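Local coordinates for protein nucleocapsid (Crimean-congo hemorrhagic fever virus, PDB 4AKL) that binds single- and double-stranded RNA, probably helps package the viral genome and probably has sequence-non-specific endonuclease activity on double-stranded DNA, at residues A[78-92]-A[135-147]. Sequence-based numbering, arbitrary orientation.
Sequences YECAWASSTGIVKKG and KDIGFRVNANTAA
In a largely buried contact, W82 and E79 of helix 77-83 and I88 and K91 of helix 86-98 pack against the chain that leaves helix 120-136, in the largely helical nucleocapsid fold. With CG anti to the backbone N (chi1 173°), the W82 indole reaches into residues 138-141, where NE1 donates to F139 O at 2.8 Å, in the carbonyl plane and on a lone pair, though the oxygen lies 26° out of the ring plane. V141 CG1 sits over one face in a CH-pi contact, 3.7 Å from the centroid of the six-membered ring, while I88 CG1 covers the opposite face. The F139 ring lies obliquely beside the indole.

Helix 120-136 ends in a Schellman motif, with G138 at positive phi and its O at the edge of the indole, in the ring plane. Just before G138, I137 lays CB against K91 CB (3.9 Å) and CD1 against G92 CA; K91 NZ adds a weak bond to I137 O.

At the far end E79 OE2 takes two amide donors at 2.9 Å: N142 ND2, on its anti lone pair, and N144 ND2, from above the carboxylate plane in a nearly straight bond (172°). E79 OE1 is hydrogen-bonded to S33 OG, so both carboxylate oxygens are engaged, and T145 CG2 packs 3.7 Å from E79 CG.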
loop_
_atom_site.group_PDB
_atom_site.type_symbol
_atom_site.label_atom_id
_atom_site.label_comp_id
_atom_site.label_asym_id
_atom_site.label_seq_id
_atom_site.Cartn_x
_atom_site.Cartn_y
_atom_site.Cartn_z
ATOM N N TYR A 78 -18.302 1.724 10.206
ATOM C CA TYR A 78 -17.785 2.859 10.996
ATOM C C TYR A 78 -16.672 3.543 10.245
ATOM O O TYR A 78 -16.681 4.753 10.078
ATOM C CB TYR A 78 -17.263 2.383 12.353
ATOM C CG TYR A 78 -16.791 3.496 13.251
ATOM C CD1 TYR A 78 -17.666 4.134 14.081
ATOM C CD2 TYR A 78 -15.444 3.921 13.255
ATOM C CE1 TYR A 78 -17.259 5.149 14.910
ATOM C CE2 TYR A 78 -15.016 4.969 14.095
ATOM C CZ TYR A 78 -15.924 5.570 14.911
ATOM O OH TYR A 78 -15.544 6.586 15.749
ATOM N N GLU A 79 -15.726 2.757 9.767
ATOM C CA GLU A 79 -14.539 3.333 9.149
ATOM C C GLU A 79 -14.841 3.842 7.751
ATOM O O GLU A 79 -14.317 4.899 7.374
ATOM C CB GLU A 79 -13.386 2.341 9.155
ATOM C CG GLU A 79 -12.843 2.078 10.531
ATOM C CD GLU A 79 -13.678 1.103 11.411
ATOM O OE1 GLU A 79 -14.505 0.337 10.867
ATOM O OE2 GLU A 79 -13.474 1.117 12.674
ATOM N N CYS A 80 -15.696 3.113 6.998
ATOM C CA CYS A 80 -16.136 3.565 5.669
ATOM C C CYS A 80 -16.887 4.889 5.814
ATOM O O CYS A 80 -16.662 5.829 5.039
ATOM C CB CYS A 80 -17.032 2.510 4.994
ATOM S SG CYS A 80 -16.179 0.988 4.549
ATOM N N ALA A 81 -17.767 4.982 6.810
ATOM C CA ALA A 81 -18.484 6.249 7.032
ATOM C C ALA A 81 -17.491 7.358 7.392
ATOM O O ALA A 81 -17.604 8.489 6.905
ATOM C CB ALA A 81 -19.521 6.109 8.068
ATOM N N TRP A 82 -16.522 7.057 8.249
ATOM C CA TRP A 82 -15.507 8.052 8.596
ATOM C C TRP A 82 -14.707 8.525 7.350
ATOM O O TRP A 82 -14.468 9.729 7.172
ATOM C CB TRP A 82 -14.569 7.474 9.657
ATOM C CG TRP A 82 -13.355 8.325 10.023
ATOM C CD1 TRP A 82 -12.058 8.053 9.707
ATOM C CD2 TRP A 82 -13.331 9.544 10.790
ATOM N NE1 TRP A 82 -11.228 9.005 10.214
ATOM C CE2 TRP A 82 -11.970 9.942 10.889
ATOM C CE3 TRP A 82 -14.322 10.339 11.407
ATOM C CZ2 TRP A 82 -11.571 11.117 11.558
ATOM C CZ3 TRP A 82 -13.932 11.490 12.077
ATOM C CH2 TRP A 82 -12.567 11.870 12.150
ATOM N N ALA A 83 -14.319 7.579 6.513
ATOM C CA ALA A 83 -13.545 7.850 5.293
ATOM C C ALA A 83 -14.340 8.677 4.251
ATOM O O ALA A 83 -13.756 9.266 3.393
ATOM C CB ALA A 83 -13.030 6.508 4.675
ATOM N N SER A 84 -15.663 8.690 4.357
ATOM C CA SER A 84 -16.545 9.371 3.446
ATOM C C SER A 84 -17.268 10.546 4.111
ATOM O O SER A 84 -18.175 11.119 3.495
ATOM C CB SER A 84 -17.590 8.385 2.975
ATOM O OG SER A 84 -17.054 7.420 2.083
ATOM N N SER A 85 -16.907 10.867 5.365
ATOM C CA SER A 85 -17.560 11.932 6.143
ATOM C C SER A 85 -17.286 13.303 5.586
ATOM O O SER A 85 -16.243 13.526 4.952
ATOM C CB SER A 85 -17.122 11.887 7.611
ATOM O OG SER A 85 -15.736 12.061 7.750
ATOM N N THR A 86 -18.217 14.247 5.817
ATOM C CA THR A 86 -18.029 15.579 5.272
ATOM C C THR A 86 -16.682 16.144 5.671
ATOM O O THR A 86 -15.976 16.750 4.810
ATOM C CB THR A 86 -19.132 16.554 5.629
ATOM O OG1 THR A 86 -19.375 16.527 7.043
ATOM C CG2 THR A 86 -20.463 16.201 4.785
ATOM N N GLY A 87 -16.300 15.914 6.931
ATOM C CA GLY A 87 -15.021 16.438 7.484
ATOM C C GLY A 87 -13.761 15.894 6.851
ATOM O O GLY A 87 -12.820 16.649 6.500
ATOM N N ILE A 88 -13.728 14.579 6.687
ATOM C CA ILE A 88 -12.565 13.913 6.065
ATOM C C ILE A 88 -12.514 14.171 4.524
ATOM O O ILE A 88 -11.454 14.430 3.966
ATOM C CB ILE A 88 -12.563 12.425 6.433
ATOM C CG1 ILE A 88 -12.332 12.278 7.942
ATOM C CG2 ILE A 88 -11.542 11.661 5.579
ATOM C CD1 ILE A 88 -10.932 12.692 8.400
ATOM N N VAL A 89 -13.651 14.123 3.856
ATOM C CA VAL A 89 -13.708 14.546 2.428
ATOM C C VAL A 89 -13.106 15.956 2.188
ATOM O O VAL A 89 -12.280 16.132 1.258
ATOM C CB VAL A 89 -15.138 14.404 1.848
ATOM C CG1 VAL A 89 -15.310 15.158 0.479
ATOM C CG2 VAL A 89 -15.470 12.906 1.660
ATOM N N LYS A 90 -13.489 16.942 3.011
ATOM C CA LYS A 90 -12.936 18.289 2.874
ATOM C C LYS A 90 -11.436 18.335 3.174
ATOM O O LYS A 90 -10.655 18.836 2.401
ATOM C CB LYS A 90 -13.633 19.302 3.786
ATOM C CG LYS A 90 -14.870 19.919 3.183
ATOM C CD LYS A 90 -15.507 20.963 4.109
ATOM C CE LYS A 90 -16.397 20.323 5.174
ATOM N NZ LYS A 90 -16.671 21.302 6.331
ATOM N N LYS A 91 -11.059 17.820 4.323
ATOM C CA LYS A 91 -9.656 17.853 4.700
ATOM C C LYS A 91 -8.822 17.037 3.765
ATOM O O LYS A 91 -7.793 17.512 3.311
ATOM C CB LYS A 91 -9.472 17.406 6.131
ATOM C CG LYS A 91 -10.053 18.468 7.128
ATOM C CD LYS A 91 -9.595 18.223 8.518
ATOM C CE LYS A 91 -10.197 16.984 9.128
ATOM N NZ LYS A 91 -10.032 17.026 10.666
ATOM N N GLY A 92 -9.288 15.836 3.453
ATOM C CA GLY A 92 -8.580 14.902 2.535
ATOM C C GLY A 92 -8.325 15.415 1.118
ATOM O O GLY A 92 -7.286 15.128 0.527
ATOM N N LYS A 135 -1.601 11.888 9.254
ATOM C CA LYS A 135 -1.306 12.735 10.395
ATOM C C LYS A 135 -1.967 14.136 10.299
ATOM O O LYS A 135 -2.642 14.571 11.228
ATOM C CB LYS A 135 0.217 12.917 10.565
ATOM C CG LYS A 135 0.981 11.706 11.213
ATOM C CD LYS A 135 2.183 12.175 12.114
ATOM C CE LYS A 135 1.715 12.874 13.434
ATOM N NZ LYS A 135 2.809 13.134 14.486
ATOM N N ASP A 136 -1.752 14.824 9.182
ATOM C CA ASP A 136 -2.260 16.189 8.997
ATOM C C ASP A 136 -3.781 16.287 9.098
ATOM O O ASP A 136 -4.271 17.216 9.725
ATOM C CB ASP A 136 -1.790 16.785 7.650
ATOM C CG ASP A 136 -0.262 17.067 7.623
ATOM O OD1 ASP A 136 0.437 16.912 8.666
ATOM O OD2 ASP A 136 0.235 17.437 6.545
ATOM N N ILE A 137 -4.524 15.341 8.519
ATOM C CA ILE A 137 -6.003 15.451 8.560
ATOM C C ILE A 137 -6.676 14.790 9.808
ATOM O O ILE A 137 -7.926 14.772 9.919
ATOM C CB ILE A 137 -6.669 14.952 7.206
ATOM C CG1 ILE A 137 -6.704 13.390 7.089
ATOM C CG2 ILE A 137 -5.975 15.603 6.017
ATOM C CD1 ILE A 137 -7.553 12.868 5.885
ATOM N N GLY A 138 -5.861 14.264 10.729
ATOM C CA GLY A 138 -6.369 13.435 11.822
ATOM C C GLY A 138 -7.137 12.215 11.356
ATOM O O GLY A 138 -8.225 11.947 11.841
ATOM N N PHE A 139 -6.605 11.468 10.400
ATOM C CA PHE A 139 -7.346 10.279 9.892
ATOM C C PHE A 139 -7.544 9.210 10.978
ATOM O O PHE A 139 -8.640 8.641 11.102
ATOM C CB PHE A 139 -6.679 9.623 8.656
ATOM C CG PHE A 139 -7.534 8.504 8.033
ATOM C CD1 PHE A 139 -8.740 8.799 7.411
ATOM C CD2 PHE A 139 -7.143 7.181 8.105
ATOM C CE1 PHE A 139 -9.519 7.813 6.886
ATOM C CE2 PHE A 139 -7.917 6.157 7.562
ATOM C CZ PHE A 139 -9.105 6.457 6.969
ATOM N N ARG A 140 -6.493 8.958 11.769
ATOM C CA ARG A 140 -6.536 7.950 12.820
ATOM C C ARG A 140 -7.568 8.291 13.891
ATOM O O ARG A 140 -7.410 9.266 14.557
ATOM C CB ARG A 140 -5.147 7.799 13.496
ATOM C CG ARG A 140 -5.040 6.574 14.414
ATOM C CD ARG A 140 -3.969 6.707 15.469
ATOM N NE ARG A 140 -4.096 5.648 16.461
ATOM C CZ ARG A 140 -3.212 4.680 16.689
ATOM N NH1 ARG A 140 -2.077 4.600 16.008
ATOM N NH2 ARG A 140 -3.476 3.783 17.619
ATOM N N VAL A 141 -8.606 7.469 14.033
ATOM C CA VAL A 141 -9.542 7.593 15.151
ATOM C C VAL A 141 -9.646 6.297 15.941
ATOM O O VAL A 141 -10.348 6.251 16.906
ATOM C CB VAL A 141 -10.951 7.998 14.701
ATOM C CG1 VAL A 141 -10.943 9.458 14.271
ATOM C CG2 VAL A 141 -11.451 7.080 13.605
ATOM N N ASN A 142 -8.954 5.245 15.510
ATOM C CA ASN A 142 -8.967 3.925 16.175
ATOM C C ASN A 142 -7.894 3.056 15.517
ATOM O O ASN A 142 -7.236 3.499 14.555
ATOM C CB ASN A 142 -10.365 3.231 16.165
ATOM C CG ASN A 142 -10.945 2.965 14.730
ATOM O OD1 ASN A 142 -10.231 2.944 13.673
ATOM N ND2 ASN A 142 -12.266 2.737 14.705
ATOM N N ALA A 143 -7.713 1.833 16.018
ATOM C CA ALA A 143 -6.694 0.922 15.479
ATOM C C ALA A 143 -6.977 0.557 14.024
ATOM O O ALA A 143 -6.059 0.360 13.262
ATOM C CB ALA A 143 -6.584 -0.343 16.324
ATOM N N ASN A 144 -8.253 0.474 13.642
ATOM C CA ASN A 144 -8.641 0.163 12.235
ATOM C C ASN A 144 -8.210 1.249 11.261
ATOM O O ASN A 144 -8.121 0.990 10.095
ATOM C CB ASN A 144 -10.164 -0.046 12.119
ATOM C CG ASN A 144 -10.662 -1.342 12.816
ATOM O OD1 ASN A 144 -9.889 -2.319 13.044
ATOM N ND2 ASN A 144 -11.985 -1.365 13.129
ATOM N N THR A 145 -7.943 2.473 11.745
ATOM C CA THR A 145 -7.545 3.597 10.885
ATOM C C THR A 145 -6.114 4.061 11.158
ATOM O O THR A 145 -5.771 5.212 10.878
ATOM C CB THR A 145 -8.549 4.750 11.058
ATOM O OG1 THR A 145 -8.708 5.061 12.469
ATOM C CG2 THR A 145 -9.935 4.376 10.392
ATOM N N ALA A 146 -5.295 3.168 11.709
ATOM C CA ALA A 146 -3.918 3.473 12.112
ATOM C C ALA A 146 -2.909 3.078 11.076
ATOM O O ALA A 146 -3.202 2.274 10.178
ATOM C CB ALA A 146 -3.555 2.754 13.498
ATOM N N ALA A 147 -1.714 3.670 11.203
ATOM C CA ALA A 147 -0.519 3.212 10.483
ATOM C C ALA A 147 0.120 2.141 11.338
ATOM O O ALA A 147 0.500 2.392 12.461
ATOM C CB ALA A 147 0.444 4.361 10.239
#